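Long-range contacts in multicopper oxidase type 1 (Nitrosomonas europaea, PDB 3G5W), which binds copper at a mononuclear site and at copper-oxygen clusters and probably acts as a laccase-like oxidoreductase built from two cupredoxin-type domains: residues 10-15 with 22-27; 112-117 with 145-150; 129-134 with 208-213; 139-144 with 188-193. All blocks are in the same frame, centred on the assembly; numbering follows the deposited sequence.

Along the chain contact 1 closes before the others open; the segments of contact 2 then alternate with those of contacts 3 and 4, and contact 4 lies between the two segments of contact 3. Contacts 1 and 2 touch, their centres about 10 Å apart, beside the mononuclear copper. Contact 2 shares strand 137-146 with contact 4, centred about 19 Å away, in the six-stranded sheet that also holds strands 187-194 and 209-214. Contacts 3 and 4, centres about 14 Å apart, are joined by the E132-R189 salt bridge. The centres of contacts 1 and 3 lie about 35 Å apart, so the contacts run from the mononuclear copper site into the second domain.

Contact 1: residues 10-15 with 22-27; sequences EDTRIV and FHTFAF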
# COMPACT_ATOMS: atom_id res chain seq x y z
N GLU A 10 -15.03 -20.74 -20.26
CA GLU A 10 -16.20 -20.40 -21.08
C GLU A 10 -16.47 -18.90 -21.10
O GLU A 10 -16.34 -18.22 -20.08
CB GLU A 10 -17.45 -21.13 -20.56
CG GLU A 10 -17.33 -22.65 -20.53
CD GLU A 10 -18.43 -23.33 -19.72
OE1 GLU A 10 -18.24 -24.50 -19.34
OE2 GLU A 10 -19.48 -22.70 -19.45
N ASP A 11 -16.87 -18.39 -22.27
CA ASP A 11 -17.40 -17.02 -22.38
C ASP A 11 -18.70 -16.95 -21.60
O ASP A 11 -19.66 -17.69 -21.88
CB ASP A 11 -17.63 -16.65 -23.85
CG ASP A 11 -16.34 -16.46 -24.61
OD1 ASP A 11 -16.01 -17.32 -25.45
OD2 ASP A 11 -15.63 -15.44 -24.38
N THR A 12 -18.73 -16.06 -20.61
CA THR A 12 -19.78 -16.05 -19.58
C THR A 12 -20.18 -14.63 -19.19
O THR A 12 -19.33 -13.77 -18.98
CB THR A 12 -19.28 -16.82 -18.33
OG1 THR A 12 -18.93 -18.16 -18.69
CG2 THR A 12 -20.34 -16.86 -17.24
N ARG A 13 -21.49 -14.40 -19.08
CA ARG A 13 -22.01 -13.12 -18.62
C ARG A 13 -22.29 -13.19 -17.12
O ARG A 13 -22.97 -14.09 -16.66
CB ARG A 13 -23.28 -12.74 -19.39
CG ARG A 13 -23.86 -11.39 -19.01
CD ARG A 13 -24.85 -10.87 -20.07
NE ARG A 13 -24.38 -11.04 -21.45
CZ ARG A 13 -23.41 -10.34 -22.03
NH1 ARG A 13 -22.75 -9.40 -21.37
NH2 ARG A 13 -23.08 -10.59 -23.30
N ILE A 14 -21.73 -12.25 -16.37
CA ILE A 14 -22.04 -12.10 -14.94
C ILE A 14 -22.59 -10.69 -14.68
O ILE A 14 -22.43 -9.80 -15.52
CB ILE A 14 -20.82 -12.39 -14.01
CG1 ILE A 14 -19.71 -11.33 -14.17
CG2 ILE A 14 -20.28 -13.82 -14.22
CD1 ILE A 14 -18.62 -11.38 -13.08
N VAL A 15 -23.24 -10.51 -13.54
CA VAL A 15 -23.78 -9.22 -13.14
C VAL A 15 -23.16 -8.83 -11.79
O VAL A 15 -23.30 -9.56 -10.81
CB VAL A 15 -25.33 -9.26 -13.02
CG1 VAL A 15 -25.87 -7.94 -12.49
CG2 VAL A 15 -25.97 -9.60 -14.37
N PHE A 22 -20.98 -7.93 -16.99
CA PHE A 22 -19.61 -8.00 -17.49
C PHE A 22 -19.39 -9.29 -18.28
O PHE A 22 -19.93 -10.33 -17.93
CB PHE A 22 -18.62 -7.94 -16.32
CG PHE A 22 -17.56 -6.88 -16.50
CD1 PHE A 22 -16.38 -7.17 -17.18
CD2 PHE A 22 -17.75 -5.61 -15.99
CE1 PHE A 22 -15.40 -6.18 -17.35
CE2 PHE A 22 -16.78 -4.62 -16.15
CZ PHE A 22 -15.60 -4.92 -16.83
N HIS A 23 -18.60 -9.19 -19.35
CA HIS A 23 -18.20 -10.34 -20.15
C HIS A 23 -16.95 -10.95 -19.50
O HIS A 23 -15.95 -10.26 -19.29
CB HIS A 23 -17.90 -9.89 -21.58
CG HIS A 23 -17.68 -11.01 -22.56
ND1 HIS A 23 -16.82 -12.06 -22.32
CD2 HIS A 23 -18.18 -11.21 -23.80
CE1 HIS A 23 -16.82 -12.87 -23.36
NE2 HIS A 23 -17.64 -12.38 -24.27
N THR A 24 -17.02 -12.24 -19.17
CA THR A 24 -15.93 -12.93 -18.49
C THR A 24 -15.52 -14.20 -19.22
O THR A 24 -16.32 -14.79 -19.97
CB THR A 24 -16.28 -13.29 -17.02
OG1 THR A 24 -17.39 -14.21 -16.99
CG2 THR A 24 -16.63 -12.04 -16.21
N PHE A 25 -14.28 -14.62 -18.99
CA PHE A 25 -13.78 -15.91 -19.44
C PHE A 25 -13.68 -16.79 -18.21
O PHE A 25 -12.63 -16.88 -17.57
CB PHE A 25 -12.41 -15.78 -20.13
CG PHE A 25 -12.31 -14.62 -21.10
CD1 PHE A 25 -13.32 -14.36 -22.01
CD2 PHE A 25 -11.18 -13.80 -21.10
CE1 PHE A 25 -13.23 -13.29 -22.90
CE2 PHE A 25 -11.08 -12.73 -22.00
CZ PHE A 25 -12.11 -12.47 -22.89
N ALA A 26 -14.79 -17.45 -17.88
CA ALA A 26 -14.98 -18.05 -16.57
C ALA A 26 -14.64 -19.53 -16.52
O ALA A 26 -15.09 -20.32 -17.36
CB ALA A 26 -16.41 -17.82 -16.11
N PHE A 27 -13.88 -19.91 -15.50
CA PHE A 27 -13.62 -21.32 -15.24
C PHE A 27 -14.92 -22.01 -14.80
O PHE A 27 -15.58 -21.57 -13.85
CB PHE A 27 -12.51 -21.50 -14.20
CG PHE A 27 -11.18 -20.92 -14.64
CD1 PHE A 27 -10.44 -21.51 -15.65
CD2 PHE A 27 -10.66 -19.78 -14.02
CE1 PHE A 27 -9.21 -20.98 -16.06
CE2 PHE A 27 -9.43 -19.24 -14.41
CZ PHE A 27 -8.70 -19.84 -15.43
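The beta hairpin of strands 2-15 and 20-27, part of the first cupredoxin-type domain, brings E10-I14 against F22-A26 in antiparallel register. E10-A26, T12-T24 and I14-F22 are hydrogen-bonded pairs; D11-F25 and R13-H23 alternate with them as non-hydrogen-bonded pairs. The segment axes approach to 4.6 Å at 136°, well short of exact antiparallelism, as in a strongly twisted hairpin. Paired amides carry the ladder, for example T12 N to T24 O at 2.8 Å.

Two threonines add side-chain bonds on the face of the sheet that also carries I14 and A26. T24 OG1 sits between its backbone N and carbonyl carbon (chi1 63°), which turns the hydroxyl back to T12 O at 2.8 Å, above that carbonyl's plane, while T24 N reaches the same oxygen. T12 OG1 in turn donates to E10 O within its own strand, again from above the plane and from the face opposite A26 N. Each of these two carbonyls is thus gripped twice. The methyl T24 CG2 meets I14 CG1 at 3.8 Å, the two side chains crossing at about a right angle.

On the other face F25 reaches the mononuclear copper site, its ring edge-to-face with the copper ligand H111 and close to H56 and M117. At the edge of the F25 ring, D11 OD2 lies 3.5 Å from F25 CD1, with carboxylate and ring planes 88° apart.

Contact 2: residues 112-117 with 145-150; sequences VTMRGM and DWVSSW
M114 and R115 meet W146, V147 and W150 where the turn after helix 108-114, which belongs to the first cupredoxin-type domain and carries the mononuclear copper ligand M117, packs on the end of strand 137-146 and the 3-10 segment 148-150. The closely packed part is built round W146 and M114. W146 CZ3 comes within 3.5 Å of M114 O, a buried oxygen without a hydrogen-bonding partner in the model, and T113 O lies over one face of the indole. M114 extends past this ring toward V147 and W150; a bend at chi3 (76°) turns its terminal methyl back, and M114 CE meets V147 CG2 at 3.9 Å. Beside this packing a water accepts from D145 N and lies 2.7 Å from T113 O, while T113 CG2 still lies 3.6 Å from D145 O.

The looser side is at W150, which is partly exposed. There M114 SD makes an oblique Met-aromatic contact, 4.8 Å from the centroid of the W150 five-membered ring.

R115 links the two segments by hydrogen bonds, NH1 and NH2 both pointing at one carbonyl; outside them, E110 pairs with its NE in a salt bridge. Replacing R115 by an alanine removes both donors and would probably leave W150 O without them and E110 without its charged mate. The shorter of the two bonds, R115 NH1 to W150 O, measures 2.8 Å with an angle of 156° at the hydrogen, and its acceptor lies in the guanidinium plane.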
# COMPACT_ATOMS: atom_id res chain seq x y z
N VAL A 112 -7.19 -11.18 -15.76
CA VAL A 112 -7.36 -11.31 -14.31
C VAL A 112 -8.15 -10.12 -13.76
O VAL A 112 -9.16 -10.30 -13.09
CB VAL A 112 -6.01 -11.50 -13.55
CG1 VAL A 112 -6.24 -11.70 -12.05
CG2 VAL A 112 -5.26 -12.68 -14.10
N THR A 113 -7.69 -8.91 -14.07
CA THR A 113 -8.34 -7.68 -13.59
C THR A 113 -9.84 -7.61 -13.89
O THR A 113 -10.63 -7.29 -12.99
CB THR A 113 -7.63 -6.41 -14.13
OG1 THR A 113 -6.24 -6.46 -13.78
CG2 THR A 113 -8.25 -5.14 -13.55
N MET A 114 -10.24 -7.92 -15.13
CA MET A 114 -11.64 -7.69 -15.52
C MET A 114 -12.35 -8.81 -16.31
O MET A 114 -13.44 -8.58 -16.84
CB MET A 114 -11.78 -6.35 -16.25
CG MET A 114 -11.06 -6.26 -17.60
SD MET A 114 -11.00 -4.55 -18.23
CE MET A 114 -9.72 -3.83 -17.19
N ARG A 115 -11.77 -10.00 -16.37
CA ARG A 115 -12.48 -11.11 -17.04
C ARG A 115 -12.78 -12.28 -16.10
O ARG A 115 -13.15 -13.36 -16.55
CB ARG A 115 -11.72 -11.58 -18.30
CG ARG A 115 -11.48 -10.48 -19.35
CD ARG A 115 -12.77 -9.97 -19.97
NE ARG A 115 -12.53 -8.73 -20.73
CZ ARG A 115 -13.43 -7.78 -20.94
NH1 ARG A 115 -13.09 -6.70 -21.63
NH2 ARG A 115 -14.67 -7.89 -20.49
N GLY A 116 -12.62 -12.04 -14.79
CA GLY A 116 -13.00 -12.99 -13.75
C GLY A 116 -12.27 -14.33 -13.76
O GLY A 116 -12.83 -15.33 -13.31
N MET A 117 -11.03 -14.35 -14.24
CA MET A 117 -10.27 -15.59 -14.38
C MET A 117 -9.48 -15.90 -13.11
O MET A 117 -8.26 -15.84 -13.10
CB MET A 117 -9.32 -15.53 -15.60
CG MET A 117 -10.02 -15.21 -16.91
SD MET A 117 -9.08 -15.78 -18.34
CE MET A 117 -9.33 -17.56 -18.25
N ASP A 145 -11.34 -5.24 -8.75
CA ASP A 145 -11.61 -3.88 -9.23
C ASP A 145 -11.88 -3.93 -10.74
O ASP A 145 -11.14 -4.57 -11.49
CB ASP A 145 -10.41 -2.99 -8.92
CG ASP A 145 -9.86 -3.24 -7.52
OD1 ASP A 145 -10.53 -2.85 -6.55
OD2 ASP A 145 -8.77 -3.83 -7.38
N TRP A 146 -12.95 -3.27 -11.18
CA TRP A 146 -13.43 -3.43 -12.56
C TRP A 146 -13.50 -2.10 -13.29
O TRP A 146 -13.77 -1.07 -12.68
CB TRP A 146 -14.82 -4.09 -12.59
CG TRP A 146 -14.93 -5.38 -11.81
CD1 TRP A 146 -14.99 -5.51 -10.44
CD2 TRP A 146 -15.03 -6.71 -12.34
NE1 TRP A 146 -15.10 -6.84 -10.09
CE2 TRP A 146 -15.12 -7.60 -11.24
CE3 TRP A 146 -15.03 -7.24 -13.64
CZ2 TRP A 146 -15.23 -8.99 -11.39
CZ3 TRP A 146 -15.14 -8.63 -13.79
CH2 TRP A 146 -15.24 -9.48 -12.67
N VAL A 147 -13.27 -2.14 -14.61
CA VAL A 147 -13.38 -0.97 -15.49
C VAL A 147 -14.57 -1.18 -16.44
O VAL A 147 -14.45 -1.91 -17.43
CB VAL A 147 -12.08 -0.73 -16.30
CG1 VAL A 147 -12.20 0.50 -17.20
CG2 VAL A 147 -10.87 -0.57 -15.36
N SER A 148 -15.71 -0.54 -16.15
CA SER A 148 -16.96 -0.83 -16.86
C SER A 148 -16.96 -0.46 -18.35
O SER A 148 -17.76 -1.02 -19.12
CB SER A 148 -18.16 -0.19 -16.16
OG SER A 148 -18.19 1.21 -16.35
N SER A 149 -16.08 0.44 -18.76
CA SER A 149 -15.97 0.82 -20.18
C SER A 149 -15.58 -0.37 -21.07
O SER A 149 -15.82 -0.35 -22.27
CB SER A 149 -14.99 1.97 -20.37
OG SER A 149 -13.65 1.54 -20.19
N TRP A 150 -14.99 -1.41 -20.47
CA TRP A 150 -14.60 -2.61 -21.21
C TRP A 150 -15.52 -3.81 -20.95
O TRP A 150 -15.23 -4.92 -21.42
CB TRP A 150 -13.14 -3.00 -20.93
CG TRP A 150 -12.15 -1.89 -21.20
CD1 TRP A 150 -11.42 -1.21 -20.28
CD2 TRP A 150 -11.80 -1.35 -22.49
NE1 TRP A 150 -10.63 -0.27 -20.90
CE2 TRP A 150 -10.84 -0.33 -22.26
CE3 TRP A 150 -12.20 -1.62 -23.80
CZ2 TRP A 150 -10.27 0.41 -23.30
CZ3 TRP A 150 -11.63 -0.88 -24.85
CH2 TRP A 150 -10.67 0.13 -24.58
O HOH W 1 -9.54 -6.58 -10.59

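Contact 3: residues 129-134 with 208-213; sequences LPIEKT and ISQIAF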
# COMPACT_ATOMS: atom_id res chain seq x y z
N LEU A 129 -2.32 -25.36 13.24
CA LEU A 129 -1.87 -24.71 14.47
C LEU A 129 -3.05 -24.54 15.44
O LEU A 129 -4.20 -24.54 15.01
CB LEU A 129 -1.24 -23.35 14.15
CG LEU A 129 -0.05 -23.27 13.19
CD1 LEU A 129 0.36 -21.82 13.04
CD2 LEU A 129 1.15 -24.11 13.65
N PRO A 130 -2.76 -24.40 16.75
CA PRO A 130 -3.84 -24.23 17.74
C PRO A 130 -4.86 -23.14 17.39
O PRO A 130 -6.06 -23.36 17.55
CB PRO A 130 -3.08 -23.89 19.03
CG PRO A 130 -1.78 -24.60 18.87
CD PRO A 130 -1.44 -24.44 17.40
N ILE A 131 -4.40 -21.98 16.91
CA ILE A 131 -5.33 -20.91 16.51
C ILE A 131 -6.32 -21.36 15.42
O ILE A 131 -7.51 -21.03 15.49
CB ILE A 131 -4.59 -19.58 16.15
CG1 ILE A 131 -5.59 -18.41 16.15
CG2 ILE A 131 -3.80 -19.72 14.83
CD1 ILE A 131 -4.96 -17.04 16.13
N GLU A 132 -5.84 -22.13 14.44
CA GLU A 132 -6.70 -22.66 13.37
C GLU A 132 -7.80 -23.59 13.91
O GLU A 132 -8.90 -23.64 13.36
CB GLU A 132 -5.88 -23.40 12.32
CG GLU A 132 -4.73 -22.59 11.71
CD GLU A 132 -4.02 -23.35 10.59
OE1 GLU A 132 -2.90 -23.86 10.83
OE2 GLU A 132 -4.60 -23.45 9.48
N LYS A 133 -7.49 -24.33 14.97
CA LYS A 133 -8.44 -25.27 15.55
C LYS A 133 -9.59 -24.58 16.30
O LYS A 133 -10.66 -25.17 16.49
CB LYS A 133 -7.72 -26.29 16.45
CG LYS A 133 -6.70 -27.14 15.71
CD LYS A 133 -5.92 -28.03 16.66
CE LYS A 133 -6.36 -29.47 16.56
NZ LYS A 133 -5.65 -30.19 15.44
N THR A 134 -9.37 -23.33 16.70
CA THR A 134 -10.43 -22.54 17.36
C THR A 134 -11.50 -22.03 16.39
O THR A 134 -12.60 -21.66 16.80
CB THR A 134 -9.85 -21.32 18.14
OG1 THR A 134 -9.37 -20.33 17.22
CG2 THR A 134 -8.71 -21.75 19.06
N ILE A 208 -11.74 -7.14 17.13
CA ILE A 208 -10.30 -7.08 16.91
C ILE A 208 -9.92 -8.01 15.76
O ILE A 208 -10.15 -9.22 15.83
CB ILE A 208 -9.50 -7.48 18.18
CG1 ILE A 208 -9.89 -6.58 19.36
CG2 ILE A 208 -7.99 -7.41 17.89
CD1 ILE A 208 -9.43 -7.09 20.72
N SER A 209 -9.35 -7.44 14.69
CA SER A 209 -8.78 -8.24 13.62
C SER A 209 -7.45 -8.83 14.05
O SER A 209 -6.52 -8.09 14.38
CB SER A 209 -8.58 -7.39 12.36
OG SER A 209 -9.82 -7.04 11.77
N GLN A 210 -7.36 -10.16 14.06
CA GLN A 210 -6.10 -10.83 14.30
C GLN A 210 -5.55 -11.28 12.95
O GLN A 210 -6.03 -12.26 12.38
CB GLN A 210 -6.27 -12.05 15.23
CG GLN A 210 -6.88 -11.74 16.60
CD GLN A 210 -7.18 -13.02 17.38
OE1 GLN A 210 -6.27 -13.77 17.73
NE2 GLN A 210 -8.46 -13.27 17.64
N ILE A 211 -4.56 -10.55 12.45
CA ILE A 211 -3.93 -10.87 11.17
C ILE A 211 -2.96 -12.02 11.43
O ILE A 211 -1.87 -11.81 11.97
CB ILE A 211 -3.21 -9.63 10.56
CG1 ILE A 211 -4.20 -8.46 10.46
CG2 ILE A 211 -2.62 -9.98 9.19
CD1 ILE A 211 -3.57 -7.10 10.29
N ALA A 212 -3.37 -13.23 11.07
CA ALA A 212 -2.68 -14.45 11.52
C ALA A 212 -1.83 -15.17 10.47
O ALA A 212 -0.91 -15.92 10.83
CB ALA A 212 -3.68 -15.42 12.14
N PHE A 213 -2.16 -14.97 9.19
CA PHE A 213 -1.41 -15.59 8.09
C PHE A 213 -1.21 -14.58 6.96
O PHE A 213 -2.10 -13.78 6.67
CB PHE A 213 -2.15 -16.82 7.53
CG PHE A 213 -2.31 -17.95 8.52
CD1 PHE A 213 -1.50 -19.08 8.44
CD2 PHE A 213 -3.30 -17.91 9.50
CE1 PHE A 213 -1.64 -20.13 9.33
CE2 PHE A 213 -3.46 -18.96 10.40
CZ PHE A 213 -2.62 -20.07 10.32
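E132 lays its aliphatic stem and carboxyl carbon against F213: CG and CD each stand 3.6 Å from F213 CZ, and the two side chains cross at about a right angle. Carboxylate and ring planes are 62° apart, which excludes a flat stack. Around this pair the first shell is thin. L129 CD1 reaches F213 CZ at 4.4 Å, and I131, with CG1 anti to the backbone N (chi1 -163°), extends CD1 to within 3.9 Å of Q210 OE1. No hydrogen bond spans the two segments, and together they bury only 197 Å².

The next shell sets the partners in place. E132 OE1 accepts from L129 N at 2.9 Å, a nearly straight bond of 168° that ties the glutamate back to the start of its own short helical turn, 130-133. At the other end of that turn T134 OG1 and T134 N both donate to I131 O. Across the contact, A212 and F213 both face D237 in a classic beta bulge, late in strand 209-214.

Farther out, R189 of strand 187-194 forms a salt bridge with E132 OE2 and a cation-pi contact with F213. A glutamine in place of E132 would probably leave the R189 guanidinium without one of its countercharges, although D237 also pairs with it. The chemistry therefore implies that van der Waals contact joins the segments directly, while a polar link between turn and sheet runs through buried R189, which meets both the carboxylate and the ring.

Contact 4: residues 139-144 with 188-193; sequences YILMLS and IRLRLI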
# COMPACT_ATOMS: atom_id res chain seq x y z
N TYR A 139 -14.40 -18.36 5.77
CA TYR A 139 -14.94 -17.52 4.69
C TYR A 139 -13.85 -17.08 3.69
O TYR A 139 -12.76 -16.68 4.10
CB TYR A 139 -15.57 -16.25 5.27
CG TYR A 139 -16.82 -16.49 6.08
CD1 TYR A 139 -18.08 -16.25 5.53
CD2 TYR A 139 -16.74 -16.97 7.39
CE1 TYR A 139 -19.24 -16.48 6.27
CE2 TYR A 139 -17.89 -17.20 8.14
CZ TYR A 139 -19.13 -16.97 7.58
OH TYR A 139 -20.27 -17.19 8.31
N ILE A 140 -14.18 -17.12 2.40
CA ILE A 140 -13.26 -16.67 1.36
C ILE A 140 -13.81 -15.37 0.77
O ILE A 140 -14.96 -15.34 0.32
CB ILE A 140 -13.10 -17.74 0.24
CG1 ILE A 140 -12.45 -19.01 0.81
CG2 ILE A 140 -12.29 -17.17 -0.95
CD1 ILE A 140 -12.52 -20.21 -0.10
N LEU A 141 -13.02 -14.30 0.83
CA LEU A 141 -13.38 -13.02 0.21
C LEU A 141 -12.33 -12.61 -0.82
O LEU A 141 -11.22 -12.20 -0.47
CB LEU A 141 -13.54 -11.88 1.23
CG LEU A 141 -14.10 -11.89 2.66
CD1 LEU A 141 -14.96 -10.64 2.88
CD2 LEU A 141 -14.84 -13.13 3.11
N MET A 142 -12.70 -12.71 -2.10
CA MET A 142 -11.82 -12.32 -3.19
C MET A 142 -12.17 -10.92 -3.67
O MET A 142 -13.30 -10.66 -4.07
CB MET A 142 -11.90 -13.34 -4.34
CG MET A 142 -11.62 -14.78 -3.87
SD MET A 142 -11.42 -15.99 -5.20
CE MET A 142 -9.77 -15.58 -5.77
N LEU A 143 -11.19 -10.02 -3.61
CA LEU A 143 -11.41 -8.60 -3.87
C LEU A 143 -10.96 -8.23 -5.27
O LEU A 143 -9.83 -8.53 -5.66
CB LEU A 143 -10.63 -7.75 -2.85
CG LEU A 143 -10.79 -8.18 -1.38
CD1 LEU A 143 -9.80 -7.44 -0.48
CD2 LEU A 143 -12.24 -7.97 -0.91
N SER A 144 -11.85 -7.58 -6.02
CA SER A 144 -11.59 -7.24 -7.42
C SER A 144 -12.02 -5.82 -7.76
O SER A 144 -12.95 -5.29 -7.15
CB SER A 144 -12.33 -8.20 -8.35
OG SER A 144 -11.77 -9.50 -8.29
N ILE A 188 -14.41 -16.72 13.54
CA ILE A 188 -14.39 -16.78 12.08
C ILE A 188 -13.01 -16.49 11.50
O ILE A 188 -12.22 -15.73 12.07
CB ILE A 188 -15.50 -15.92 11.40
CG1 ILE A 188 -15.23 -14.42 11.55
CG2 ILE A 188 -16.90 -16.30 11.95
CD1 ILE A 188 -16.30 -13.51 10.92
N ARG A 189 -12.74 -17.13 10.37
CA ARG A 189 -11.51 -16.93 9.63
C ARG A 189 -11.91 -16.32 8.30
O ARG A 189 -12.62 -16.96 7.52
CB ARG A 189 -10.83 -18.27 9.44
CG ARG A 189 -9.50 -18.24 8.70
CD ARG A 189 -8.91 -19.65 8.66
NE ARG A 189 -7.60 -19.67 8.01
CZ ARG A 189 -6.68 -20.61 8.20
NH1 ARG A 189 -5.52 -20.54 7.57
NH2 ARG A 189 -6.91 -21.63 9.03
N LEU A 190 -11.50 -15.08 8.06
CA LEU A 190 -11.70 -14.44 6.77
C LEU A 190 -10.44 -14.57 5.92
O LEU A 190 -9.38 -14.03 6.27
CB LEU A 190 -12.07 -12.96 6.92
CG LEU A 190 -13.17 -12.56 7.90
CD1 LEU A 190 -13.29 -11.03 7.94
CD2 LEU A 190 -14.51 -13.20 7.56
N ARG A 191 -10.55 -15.30 4.82
CA ARG A 191 -9.42 -15.49 3.92
C ARG A 191 -9.51 -14.43 2.82
O ARG A 191 -10.29 -14.56 1.87
CB ARG A 191 -9.43 -16.91 3.36
CG ARG A 191 -9.39 -18.01 4.44
CD ARG A 191 -9.45 -19.40 3.82
NE ARG A 191 -9.42 -20.49 4.81
CZ ARG A 191 -8.38 -21.30 5.01
NH1 ARG A 191 -7.26 -21.16 4.31
NH2 ARG A 191 -8.47 -22.26 5.93
N LEU A 192 -8.75 -13.34 2.98
CA LEU A 192 -8.80 -12.22 2.06
C LEU A 192 -7.80 -12.45 0.94
O LEU A 192 -6.63 -12.73 1.19
CB LEU A 192 -8.46 -10.90 2.78
CG LEU A 192 -9.21 -10.54 4.07
CD1 LEU A 192 -8.71 -9.21 4.62
CD2 LEU A 192 -10.73 -10.52 3.86
N ILE A 193 -8.26 -12.34 -0.31
CA ILE A 193 -7.40 -12.53 -1.47
C ILE A 193 -7.44 -11.28 -2.34
O ILE A 193 -8.51 -10.84 -2.75
CB ILE A 193 -7.79 -13.81 -2.28
CG1 ILE A 193 -7.86 -15.04 -1.36
CG2 ILE A 193 -6.80 -14.03 -3.44
CD1 ILE A 193 -8.43 -16.32 -1.99
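Y139-M142 pair with L190-I193 as neighbouring parallel strands in the six-stranded sheet of the second cupredoxin-type domain. Their axes approach to 4.7 Å and diverge by 24°. Five backbone bonds alternate from strand to strand; R191 N to Y139 O, at 2.7 Å, is the shortest, and L143 N to I193 O ends the series.

I193 can be followed from the backbone outward. Its CB lies 4.2 Å from L141 O, the acceptor of its own amide. There the side chain forks. CG1, anti to the carbonyl carbon (chi1 -53°), carries CD1 along M142, where it meets M142 CG at 4.0 Å and also touches M142 CE and I140 CG2. The other branch, CG2, approaches M142 CE at 4.1 Å, so the bent methionine tip touches both arms of the isoleucine.

On the opposite face L141 lies side by side with L192, and Y139 packs on I188 and L190. The R189 and R191 guanidinium groups lie face to face, and R191 NE pairs with D138 in a salt bridge. R191 NH2 stands 3.3 Å above the centre of the R189 guanidinium plane.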